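Local coordinates for protein endo-b-1,4-glucanase (Nasutitermes takasagoensis, PDB 1KS8) that probably hydrolyses internal beta-1,4-glucosidic linkages in cellulose and related beta-glucans, as a glycosyl hydrolase family 9 endoglucanase with an (alpha/alpha)6 fold, at residues 6-11 and 423-428; 74-77 and 82-85; 104-107 and 112-115; 140-145 and 185-190. One frame throughout, in Å; residues are numbered along the deposited sequence.

Interaction 1 (6-11 and 423-428); sequences KQVLRD and SALAAL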
loop_
_atom_site.group_PDB
_atom_site.type_symbol
_atom_site.label_atom_id
_atom_site.label_comp_id
_atom_site.label_asym_id
_atom_site.label_seq_id
_atom_site.Cartn_x
_atom_site.Cartn_y
_atom_site.Cartn_z
ATOM N N LYS A 6 12.891 -13.486 5.790
ATOM C CA LYS A 6 13.212 -13.480 4.370
ATOM C C LYS A 6 12.099 -14.163 3.586
ATOM O O LYS A 6 11.676 -13.673 2.539
ATOM C CB LYS A 6 14.535 -14.200 4.110
ATOM C CG LYS A 6 15.760 -13.473 4.632
ATOM C CD LYS A 6 17.030 -14.256 4.320
ATOM C CE LYS A 6 18.271 -13.503 4.770
ATOM N NZ LYS A 6 18.291 -13.275 6.240
ATOM N N GLN A 7 11.616 -15.293 4.092
ATOM C CA GLN A 7 10.554 -16.004 3.397
ATOM C C GLN A 7 9.213 -15.285 3.509
ATOM O O GLN A 7 8.408 -15.345 2.582
ATOM C CB GLN A 7 10.428 -17.443 3.906
ATOM C CG GLN A 7 9.431 -18.279 3.102
ATOM C CD GLN A 7 9.742 -18.294 1.611
ATOM O OE1 GLN A 7 8.873 -18.016 0.778
ATOM N NE2 GLN A 7 10.981 -18.624 1.267
ATOM N N VAL A 8 8.952 -14.611 4.627
ATOM C CA VAL A 8 7.683 -13.901 4.733
ATOM C C VAL A 8 7.702 -12.763 3.709
ATOM O O VAL A 8 6.679 -12.460 3.095
ATOM C CB VAL A 8 7.438 -13.346 6.155
ATOM C CG1 VAL A 8 6.068 -12.679 6.221
ATOM C CG2 VAL A 8 7.500 -14.479 7.169
ATOM N N LEU A 9 8.870 -12.150 3.514
ATOM C CA LEU A 9 9.013 -11.075 2.529
ATOM C C LEU A 9 8.684 -11.630 1.142
ATOM O O LEU A 9 7.942 -11.015 0.377
ATOM C CB LEU A 9 10.443 -10.513 2.543
ATOM C CG LEU A 9 10.797 -9.451 1.490
ATOM C CD1 LEU A 9 9.806 -8.299 1.538
ATOM C CD2 LEU A 9 12.208 -8.940 1.746
ATOM N N ARG A 10 9.237 -12.796 0.822
ATOM C CA ARG A 10 8.963 -13.423 -0.466
ATOM C C ARG A 10 7.472 -13.743 -0.569
ATOM O O ARG A 10 6.873 -13.605 -1.635
ATOM C CB ARG A 10 9.772 -14.712 -0.622
ATOM C CG ARG A 10 11.274 -14.499 -0.655
ATOM C CD ARG A 10 12.023 -15.825 -0.747
ATOM N NE ARG A 10 13.440 -15.653 -0.448
ATOM C CZ ARG A 10 14.077 -16.262 0.548
ATOM N NH1 ARG A 10 13.427 -17.094 1.353
ATOM N NH2 ARG A 10 15.367 -16.030 0.744
ATOM N N ASP A 11 6.876 -14.170 0.541
ATOM C CA ASP A 11 5.451 -14.493 0.553
ATOM C C ASP A 11 4.625 -13.244 0.267
ATOM O O ASP A 11 3.652 -13.293 -0.483
ATOM C CB ASP A 11 5.030 -15.067 1.908
ATOM C CG ASP A 11 5.499 -16.497 2.125
ATOM O OD1 ASP A 11 5.265 -17.018 3.236
ATOM O OD2 ASP A 11 6.087 -17.101 1.204
ATOM N N SER A 423 7.448 -3.611 3.842
ATOM C CA SER A 423 8.610 -2.759 4.026
ATOM C C SER A 423 9.257 -3.004 5.387
ATOM O O SER A 423 10.479 -2.931 5.516
ATOM C CB SER A 423 8.216 -1.291 3.855
ATOM O OG SER A 423 7.858 -1.053 2.500
ATOM N N ALA A 424 8.442 -3.308 6.394
ATOM C CA ALA A 424 8.957 -3.591 7.731
ATOM C C ALA A 424 9.742 -4.900 7.704
ATOM O O ALA A 424 10.769 -5.035 8.371
ATOM C CB ALA A 424 7.807 -3.684 8.737
ATOM N N LEU A 425 9.261 -5.866 6.926
ATOM C CA LEU A 425 9.948 -7.146 6.813
ATOM C C LEU A 425 11.318 -6.933 6.183
ATOM O O LEU A 425 12.308 -7.515 6.623
ATOM C CB LEU A 425 9.125 -8.121 5.967
ATOM C CG LEU A 425 7.869 -8.678 6.640
ATOM C CD1 LEU A 425 6.973 -9.335 5.603
ATOM C CD2 LEU A 425 8.275 -9.671 7.722
ATOM N N ALA A 426 11.376 -6.097 5.150
ATOM C CA ALA A 426 12.643 -5.809 4.487
ATOM C C ALA A 426 13.611 -5.189 5.492
ATOM O O ALA A 426 14.806 -5.500 5.487
ATOM C CB ALA A 426 12.418 -4.858 3.317
ATOM N N ALA A 427 13.096 -4.313 6.350
ATOM C CA ALA A 427 13.921 -3.663 7.363
ATOM C C ALA A 427 14.449 -4.687 8.367
ATOM O O ALA A 427 15.626 -4.661 8.729
ATOM C CB ALA A 427 13.112 -2.584 8.084
ATOM N N LEU A 428 13.584 -5.592 8.815
ATOM C CA LEU A 428 14.007 -6.607 9.771
ATOM C C LEU A 428 15.098 -7.487 9.173
ATOM O O LEU A 428 16.048 -7.854 9.861
ATOM C CB LEU A 428 12.813 -7.455 10.211
ATOM C CG LEU A 428 11.782 -6.682 11.042
ATOM C CD1 LEU A 428 10.574 -7.565 11.320
ATOM C CD2 LEU A 428 12.414 -6.209 12.346
#

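Interaction 2 (74-77 and 82-85); sequences WGLI and GYSS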
loop_
_atom_site.group_PDB
_atom_site.type_symbol
_atom_site.label_atom_id
_atom_site.label_comp_id
_atom_site.label_asym_id
_atom_site.label_seq_id
_atom_site.Cartn_x
_atom_site.Cartn_y
_atom_site.Cartn_z
ATOM N N TRP A 74 9.520 3.016 -0.891
ATOM C CA TRP A 74 10.200 3.594 0.265
ATOM C C TRP A 74 11.045 2.531 0.974
ATOM O O TRP A 74 12.211 2.764 1.302
ATOM C CB TRP A 74 9.144 4.175 1.207
ATOM C CG TRP A 74 9.637 4.998 2.359
ATOM C CD1 TRP A 74 10.900 5.480 2.561
ATOM C CD2 TRP A 74 8.842 5.484 3.444
ATOM N NE1 TRP A 74 10.936 6.243 3.708
ATOM C CE2 TRP A 74 9.685 6.260 4.269
ATOM C CE3 TRP A 74 7.494 5.340 3.798
ATOM C CZ2 TRP A 74 9.223 6.891 5.429
ATOM C CZ3 TRP A 74 7.034 5.967 4.952
ATOM C CH2 TRP A 74 7.898 6.733 5.752
ATOM N N GLY A 75 10.461 1.358 1.198
ATOM C CA GLY A 75 11.188 0.288 1.856
ATOM C C GLY A 75 12.313 -0.248 0.989
ATOM O O GLY A 75 13.360 -0.649 1.494
ATOM N N LEU A 76 12.090 -0.261 -0.322
ATOM C CA LEU A 76 13.087 -0.737 -1.276
ATOM C C LEU A 76 14.304 0.179 -1.286
ATOM O O LEU A 76 15.428 -0.266 -1.524
ATOM C CB LEU A 76 12.494 -0.791 -2.684
ATOM C CG LEU A 76 12.196 -2.167 -3.280
ATOM C CD1 LEU A 76 11.580 -1.987 -4.660
ATOM C CD2 LEU A 76 13.475 -2.987 -3.373
ATOM N N ILE A 77 14.071 1.462 -1.039
ATOM C CA ILE A 77 15.150 2.444 -1.022
ATOM C C ILE A 77 15.958 2.395 0.276
ATOM O O ILE A 77 17.185 2.294 0.246
ATOM C CB ILE A 77 14.595 3.877 -1.201
ATOM C CG1 ILE A 77 13.932 4.012 -2.576
ATOM C CG2 ILE A 77 15.721 4.898 -1.037
ATOM C CD1 ILE A 77 13.078 5.261 -2.726
ATOM N N GLY A 82 17.725 -5.645 2.606
ATOM C CA GLY A 82 16.805 -6.669 3.069
ATOM C C GLY A 82 16.292 -7.482 1.901
ATOM O O GLY A 82 16.215 -8.707 1.968
ATOM N N TYR A 83 15.932 -6.791 0.825
ATOM C CA TYR A 83 15.447 -7.454 -0.376
ATOM C C TYR A 83 16.564 -8.297 -0.982
ATOM O O TYR A 83 16.342 -9.440 -1.378
ATOM C CB TYR A 83 14.967 -6.417 -1.396
ATOM C CG TYR A 83 13.556 -5.922 -1.160
ATOM C CD1 TYR A 83 12.467 -6.584 -1.721
ATOM C CD2 TYR A 83 13.312 -4.792 -0.381
ATOM C CE1 TYR A 83 11.167 -6.128 -1.519
ATOM C CE2 TYR A 83 12.014 -4.331 -0.170
ATOM C CZ TYR A 83 10.948 -5.002 -0.745
ATOM O OH TYR A 83 9.661 -4.542 -0.564
ATOM N N SER A 84 17.767 -7.735 -1.054
ATOM C CA SER A 84 18.896 -8.462 -1.623
ATOM C C SER A 84 19.234 -9.716 -0.826
ATOM O O SER A 84 19.493 -10.771 -1.403
ATOM C CB SER A 84 20.125 -7.555 -1.707
ATOM O OG SER A 84 19.957 -6.586 -2.727
ATOM N N SER A 85 19.228 -9.604 0.499
ATOM C CA SER A 85 19.533 -10.748 1.350
ATOM C C SER A 85 18.506 -11.858 1.174
ATOM O O SER A 85 18.813 -13.038 1.358
ATOM C CB SER A 85 19.580 -10.322 2.819
ATOM O OG SER A 85 20.701 -9.493 3.071
#

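Interaction 3 (104-107 and 112-115); sequences IKAH and EFYG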
loop_
_atom_site.group_PDB
_atom_site.type_symbol
_atom_site.label_atom_id
_atom_site.label_comp_id
_atom_site.label_asym_id
_atom_site.label_seq_id
_atom_site.Cartn_x
_atom_site.Cartn_y
_atom_site.Cartn_z
ATOM N N ILE A 104 1.481 5.543 -15.181
ATOM C CA ILE A 104 1.893 6.245 -16.391
ATOM C C ILE A 104 0.754 6.222 -17.415
ATOM O O ILE A 104 0.477 7.232 -18.063
ATOM C CB ILE A 104 3.172 5.616 -16.982
ATOM C CG1 ILE A 104 4.371 5.993 -16.106
ATOM C CG2 ILE A 104 3.388 6.093 -18.414
ATOM C CD1 ILE A 104 5.654 5.270 -16.466
ATOM N N LYS A 105 0.090 5.079 -17.552
ATOM C CA LYS A 105 -1.030 4.970 -18.482
ATOM C C LYS A 105 -2.190 5.845 -18.019
ATOM O O LYS A 105 -2.836 6.512 -18.825
ATOM C CB LYS A 105 -1.528 3.525 -18.579
ATOM C CG LYS A 105 -0.554 2.545 -19.202
ATOM C CD LYS A 105 -1.220 1.186 -19.350
ATOM C CE LYS A 105 -0.265 0.155 -19.923
ATOM N NZ LYS A 105 -0.897 -1.190 -20.027
ATOM N N ALA A 106 -2.454 5.832 -16.715
ATOM C CA ALA A 106 -3.549 6.610 -16.147
ATOM C C ALA A 106 -3.333 8.116 -16.283
ATOM O O ALA A 106 -4.285 8.894 -16.228
ATOM C CB ALA A 106 -3.747 6.231 -14.678
ATOM N N HIS A 107 -2.080 8.522 -16.450
ATOM C CA HIS A 107 -1.745 9.934 -16.617
ATOM C C HIS A 107 -1.889 10.223 -18.109
ATOM O O HIS A 107 -0.898 10.351 -18.832
ATOM C CB HIS A 107 -0.306 10.184 -16.176
ATOM C CG HIS A 107 0.050 11.633 -16.076
ATOM N ND1 HIS A 107 1.345 12.089 -16.185
ATOM C CD2 HIS A 107 -0.718 12.727 -15.860
ATOM C CE1 HIS A 107 1.360 13.402 -16.044
ATOM N NE2 HIS A 107 0.122 13.815 -15.845
ATOM N N GLU A 112 -4.467 15.540 -16.300
ATOM C CA GLU A 112 -5.582 14.600 -16.316
ATOM C C GLU A 112 -5.056 13.280 -15.783
ATOM O O GLU A 112 -3.981 12.828 -16.174
ATOM C CB GLU A 112 -6.122 14.404 -17.734
ATOM C CG GLU A 112 -7.398 13.570 -17.784
ATOM C CD GLU A 112 -7.998 13.491 -19.173
ATOM O OE1 GLU A 112 -7.545 12.649 -19.978
ATOM O OE2 GLU A 112 -8.918 14.284 -19.463
ATOM N N PHE A 113 -5.813 12.661 -14.887
ATOM C CA PHE A 113 -5.376 11.403 -14.306
ATOM C C PHE A 113 -6.539 10.484 -13.966
ATOM O O PHE A 113 -7.475 10.882 -13.267
ATOM C CB PHE A 113 -4.564 11.683 -13.038
ATOM C CG PHE A 113 -3.945 10.460 -12.438
ATOM C CD1 PHE A 113 -2.864 9.847 -13.054
ATOM C CD2 PHE A 113 -4.464 9.902 -11.275
ATOM C CE1 PHE A 113 -2.305 8.690 -12.524
ATOM C CE2 PHE A 113 -3.913 8.742 -10.734
ATOM C CZ PHE A 113 -2.831 8.135 -11.360
ATOM N N TYR A 114 -6.489 9.254 -14.463
ATOM C CA TYR A 114 -7.543 8.302 -14.152
ATOM C C TYR A 114 -7.279 7.692 -12.785
ATOM O O TYR A 114 -6.220 7.109 -12.541
ATOM C CB TYR A 114 -7.646 7.224 -15.232
ATOM C CG TYR A 114 -8.426 7.708 -16.430
ATOM C CD1 TYR A 114 -7.825 8.506 -17.407
ATOM C CD2 TYR A 114 -9.788 7.435 -16.546
ATOM C CE1 TYR A 114 -8.572 9.025 -18.469
ATOM C CE2 TYR A 114 -10.539 7.946 -17.598
ATOM C CZ TYR A 114 -9.927 8.740 -18.553
ATOM O OH TYR A 114 -10.680 9.257 -19.581
ATOM N N GLY A 115 -8.251 7.851 -11.892
ATOM C CA GLY A 115 -8.106 7.348 -10.538
ATOM C C GLY A 115 -8.886 6.097 -10.204
ATOM O O GLY A 115 -8.826 5.615 -9.070
#

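Interaction 4 (140-145 and 185-190); sequences YKIDTS and FDFANN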
loop_
_atom_site.group_PDB
_atom_site.type_symbol
_atom_site.label_atom_id
_atom_site.label_comp_id
_atom_site.label_asym_id
_atom_site.label_seq_id
_atom_site.Cartn_x
_atom_site.Cartn_y
_atom_site.Cartn_z
ATOM N N TYR A 140 -12.850 6.399 -14.164
ATOM C CA TYR A 140 -13.111 7.738 -13.651
ATOM C C TYR A 140 -11.806 8.511 -13.529
ATOM O O TYR A 140 -10.773 7.948 -13.155
ATOM C CB TYR A 140 -13.788 7.647 -12.282
ATOM C CG TYR A 140 -15.053 6.814 -12.260
ATOM C CD1 TYR A 140 -16.120 7.102 -13.110
ATOM C CD2 TYR A 140 -15.193 5.752 -11.367
ATOM C CE1 TYR A 140 -17.299 6.353 -13.069
ATOM C CE2 TYR A 140 -16.365 4.999 -11.317
ATOM C CZ TYR A 140 -17.411 5.305 -12.167
ATOM O OH TYR A 140 -18.571 4.562 -12.107
ATOM N N LYS A 141 -11.855 9.804 -13.827
ATOM C CA LYS A 141 -10.658 10.626 -13.780
ATOM C C LYS A 141 -10.834 11.949 -13.051
ATOM O O LYS A 141 -11.953 12.389 -12.772
ATOM C CB LYS A 141 -10.209 10.938 -15.209
ATOM C CG LYS A 141 -11.187 11.838 -15.964
ATOM C CD LYS A 141 -10.717 12.123 -17.384
ATOM C CE LYS A 141 -11.570 13.194 -18.049
ATOM N NZ LYS A 141 -13.004 12.816 -18.102
ATOM N N ILE A 142 -9.701 12.562 -12.733
ATOM C CA ILE A 142 -9.690 13.884 -12.138
ATOM C C ILE A 142 -9.036 14.733 -13.227
ATOM O O ILE A 142 -8.272 14.220 -14.053
ATOM C CB ILE A 142 -8.853 13.969 -10.825
ATOM C CG1 ILE A 142 -7.466 13.354 -11.018
ATOM C CG2 ILE A 142 -9.602 13.288 -9.688
ATOM C CD1 ILE A 142 -6.543 13.558 -9.821
ATOM N N ASP A 143 -9.374 16.016 -13.261
ATOM C CA ASP A 143 -8.810 16.932 -14.245
ATOM C C ASP A 143 -8.877 18.346 -13.684
ATOM O O ASP A 143 -9.164 18.527 -12.505
ATOM C CB ASP A 143 -9.556 16.837 -15.588
ATOM C CG ASP A 143 -11.062 16.918 -15.441
ATOM O OD1 ASP A 143 -11.546 17.725 -14.625
ATOM O OD2 ASP A 143 -11.767 16.178 -16.162
ATOM N N THR A 144 -8.616 19.350 -14.513
ATOM C CA THR A 144 -8.636 20.724 -14.023
ATOM C C THR A 144 -9.991 21.202 -13.502
ATOM O O THR A 144 -10.044 22.071 -12.635
ATOM C CB THR A 144 -8.134 21.713 -15.096
ATOM O OG1 THR A 144 -8.934 21.595 -16.279
ATOM C CG2 THR A 144 -6.677 21.423 -15.437
ATOM N N SER A 145 -11.079 20.633 -14.013
ATOM C CA SER A 145 -12.416 21.031 -13.569
ATOM C C SER A 145 -12.875 20.213 -12.363
ATOM O O SER A 145 -13.713 20.657 -11.579
ATOM C CB SER A 145 -13.425 20.875 -14.711
ATOM O OG SER A 145 -13.549 19.524 -15.113
ATOM N N PHE A 185 2.520 16.487 -9.648
ATOM C CA PHE A 185 2.606 17.339 -8.469
ATOM C C PHE A 185 2.081 18.727 -8.817
ATOM O O PHE A 185 1.340 19.326 -8.043
ATOM C CB PHE A 185 4.040 17.478 -7.964
ATOM C CG PHE A 185 4.166 18.439 -6.816
ATOM C CD1 PHE A 185 3.649 18.116 -5.563
ATOM C CD2 PHE A 185 4.729 19.697 -7.003
ATOM C CE1 PHE A 185 3.687 19.034 -4.514
ATOM C CE2 PHE A 185 4.773 20.621 -5.961
ATOM C CZ PHE A 185 4.249 20.290 -4.715
ATOM N N ASP A 186 2.475 19.238 -9.980
ATOM C CA ASP A 186 2.019 20.553 -10.410
ATOM C C ASP A 186 0.501 20.553 -10.518
ATOM O O ASP A 186 -0.160 21.499 -10.100
ATOM C CB ASP A 186 2.650 20.916 -11.755
ATOM C CG ASP A 186 4.074 21.419 -11.612
ATOM O OD1 ASP A 186 4.786 21.476 -12.634
ATOM O OD2 ASP A 186 4.476 21.768 -10.480
ATOM N N PHE A 187 -0.048 19.480 -11.079
ATOM C CA PHE A 187 -1.492 19.347 -11.217
ATOM C C PHE A 187 -2.137 19.373 -9.826
ATOM O O PHE A 187 -3.083 20.121 -9.580
ATOM C CB PHE A 187 -1.813 18.036 -11.955
ATOM C CG PHE A 187 -3.278 17.676 -11.985
ATOM C CD1 PHE A 187 -4.258 18.645 -12.176
ATOM C CD2 PHE A 187 -3.670 16.346 -11.853
ATOM C CE1 PHE A 187 -5.608 18.296 -12.233
ATOM C CE2 PHE A 187 -5.015 15.988 -11.912
ATOM C CZ PHE A 187 -5.985 16.964 -12.101
ATOM N N ALA A 188 -1.604 18.565 -8.914
ATOM C CA ALA A 188 -2.125 18.486 -7.553
ATOM C C ALA A 188 -2.046 19.813 -6.801
ATOM O O ALA A 188 -2.970 20.186 -6.081
ATOM C CB ALA A 188 -1.371 17.415 -6.775
ATOM N N ASN A 189 -0.940 20.526 -6.972
ATOM C CA ASN A 189 -0.742 21.789 -6.273
ATOM C C ASN A 189 -1.464 22.985 -6.890
ATOM O O ASN A 189 -1.934 23.867 -6.169
ATOM C CB ASN A 189 0.757 22.080 -6.169
ATOM C CG ASN A 189 1.070 23.162 -5.159
ATOM O OD1 ASN A 189 0.511 23.181 -4.063
ATOM N ND2 ASN A 189 1.979 24.062 -5.517
ATOM N N ASN A 190 -1.552 23.011 -8.217
ATOM C CA ASN A 190 -2.199 24.111 -8.934
ATOM C C ASN A 190 -3.725 24.023 -8.962
ATOM O O ASN A 190 -4.410 25.033 -9.122
ATOM C CB ASN A 190 -1.675 24.170 -10.373
ATOM C CG ASN A 190 -0.202 24.534 -10.447
ATOM O OD1 ASN A 190 0.451 24.316 -11.470
ATOM N ND2 ASN A 190 0.325 25.100 -9.370
#

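Interaction 1 (6-11 and 423-428)
Val8 and Leu425 form the closest meeting of the two helices, their side chains crossing at about a right angle. Val8 CG1, held anti to the backbone N (chi1 -177°), lies 3.5 Å from Leu425 CD1. The same valine methyl is 4.0 Å from Leu425 CD2, so it rests against both branches of the leucine fork. Two looser apolar contacts adjoin this one: the CB atoms of Leu9 and Leu425 stand 4.4 Å apart, and Leu9 CD2 comes within 4.2 Å of Ala426 CA, reaching the backbone of a residue with only a methyl side chain.

The backbone geometry agrees with this packing. The axes of 6-11 and 423-428 run nearly antiparallel at 154° and approach to 9.1 Å, so the N-terminal and C-terminal helices of the (alpha/alpha)6 fold lie side by side. Ile335 of helix 324-341 also packs on Leu425, while Leu339 of that helix and Phe350 touch Val8.

An alanine in place of Leu425 would probably take from Val8 CG1 the two methyls it rests against and open a gap between the helices. Because every touching side chain is hydrocarbon and buried, the cohesion here is dispersive and hydrophobic, depending on shape rather than on directed bonds.

Interaction 2 (74-77 and 82-85)
Leu76 lays its CD2 methyl over one face of the Tyr83 ring, and this CH-pi contact is the tight part of the interface. The methyl carbon Leu76 CD2 lies 3.7 Å from the centroid of the Tyr83 ring and only 18° off the ring normal, although it is offset toward the rim on the Tyr83 CD2 side, where the two CD2 atoms are 3.5 Å apart. Leu76 CG follows behind, 3.8 Å from Tyr83 CE2. The chi1 of Leu76, -108°, departs clearly from a staggered value, which suggests some torsional strain in placing the fork against the ring face.

Helices 62-78 and 80-85 are consecutive in the chain, so the contact closes a sharp helix-to-helix turn within the (alpha/alpha)6 fold. Leu89 and Val96 of helix 89-106 and Val165 of helix 149-165 also pack on Leu76, while the phenol oxygen of Tyr83 is hydrogen-bonded to Gln422 of helix 415-430.

Packing is looser toward Gly75, whose carbonyl carbon C is 4.3 Å from Tyr83 CE2 and meets the ring obliquely. Farther along helix 80-85 the contact gives way to solvent: Ser84 and Ser85 are exposed and touch nothing in 74-77, and Ser85 OG turns back to the carbonyl of Ala81.

Interaction 3 (104-107 and 112-115)
In the short connection that joins helix 89-106 to strand 113-117, Ala106 and His107 fold against Phe113 and Tyr114. The one hydrogen bond between the segments runs from Tyr114 N to Ala106 O, at 2.8 Å and nearly straight (167° at the hydrogen), with the donor tilted 32° from the carbonyl plane. The same oxygen receives a CA-H...O contact, Phe113 CA lying 3.3 Å from Ala106 O, so adjacent residues of the strand converge on a carbonyl at the C-terminal end of the helix. Ala106 O also lies in the plane of the Tyr114 ring, at its edge.

Apolar packing accompanies the bond. Phe113 has CG anti to the backbone N (chi1 -174°), which swings its ring back beside the helix end, and Phe113 CE1 comes to 3.6 Å from Ala106 CB. This methyl also faces the backbone, with Tyr114 O 3.4 Å from Ala106 CB.

His107, the first residue to leave helical geometry, brings the edge of its imidazole to the Glu112 carbonyl: His107 CD2 is 3.3 Å from Glu112 O, near the ring plane. Hydrogen bonds between ND1 and His180 ND1 and between NE2 and Gln110 O probably fix the rotation of that ring. The chain thus passes from a helix of the (alpha/alpha)6 fold into the middle strand of a small antiparallel three-stranded sheet.

Interaction 4 (140-145 and 185-190)
Two torsions bring Ile142 and Phe187 together. Phe187 has CG anti to the backbone N (chi1 171°), projecting its ring from the helix, while Ile142 CG1 takes the crowded position between the backbone N and the carbonyl carbon (chi1 50°), which turns CG1 and CD1 toward Phe187 CE2. The contact seats strand 139-142, an outer strand of the small antiparallel sheet, and the residues that follow Ile142 on the C-terminal part of helix 171-190 in the (alpha/alpha)6 fold.

The side chains cross obliquely: Ile142 CD1 approaches Phe187 CE2 to 3.6 Å, with Ile142 CG1 at 3.7 Å from that same CE2. The ring then meets the backbone of Asp143 and Thr144. Phe187 CZ lies 3.5 Å from Asp143 CA, and Asp143 O sits in the ring plane at its edge, 3.6 Å from Phe187 CE1. Thr144 N comes to 3.9 Å from Phe187 CE1, at an oblique angle to the ring. An alanine at Phe187 would remove the ring that meets all three residues and would probably open a gap beside Ile142 and the Asp143 backbone.

Ala152 of helix 149-165 packs on both Ile142 and Phe187. The Asp143 side chain starts away from the helix and organises the following turn: its OD1 accepts a weak bond from Ser145 N, as in an Asx turn, and a bond from Arg146 N. Ser145 OG also donates to Asp143 OD1 at 2.7 Å, from above the carboxylate plane and 37° out of it.

Overall arrangement
The four contacts form two touching pairs on different parts of the fold. Interactions 1 and 2 have centres 9 Å apart and meet where Ala426 CB lies 3.5 Å from Tyr83 CE2, linking the terminal helices to the 62-85 turn. Interactions 3 and 4, centres 10 Å apart, share the small sheet: Phe113 O and Ile142 N, 2.8 Å apart, are probably hydrogen-bonded, as are Gly115 N and Tyr140 O. Interaction 1 lies across the chain's centre from both, 30 and 35 Å away between centres. The side chains of Phe113 and Ile142 are each about 11 Å from that of Glu214, a calcium ligand of this protein although no calcium is bound in this model, whereas interactions 1 and 2 lie away from that site and from the predicted active-site residues Asp403 and Glu412.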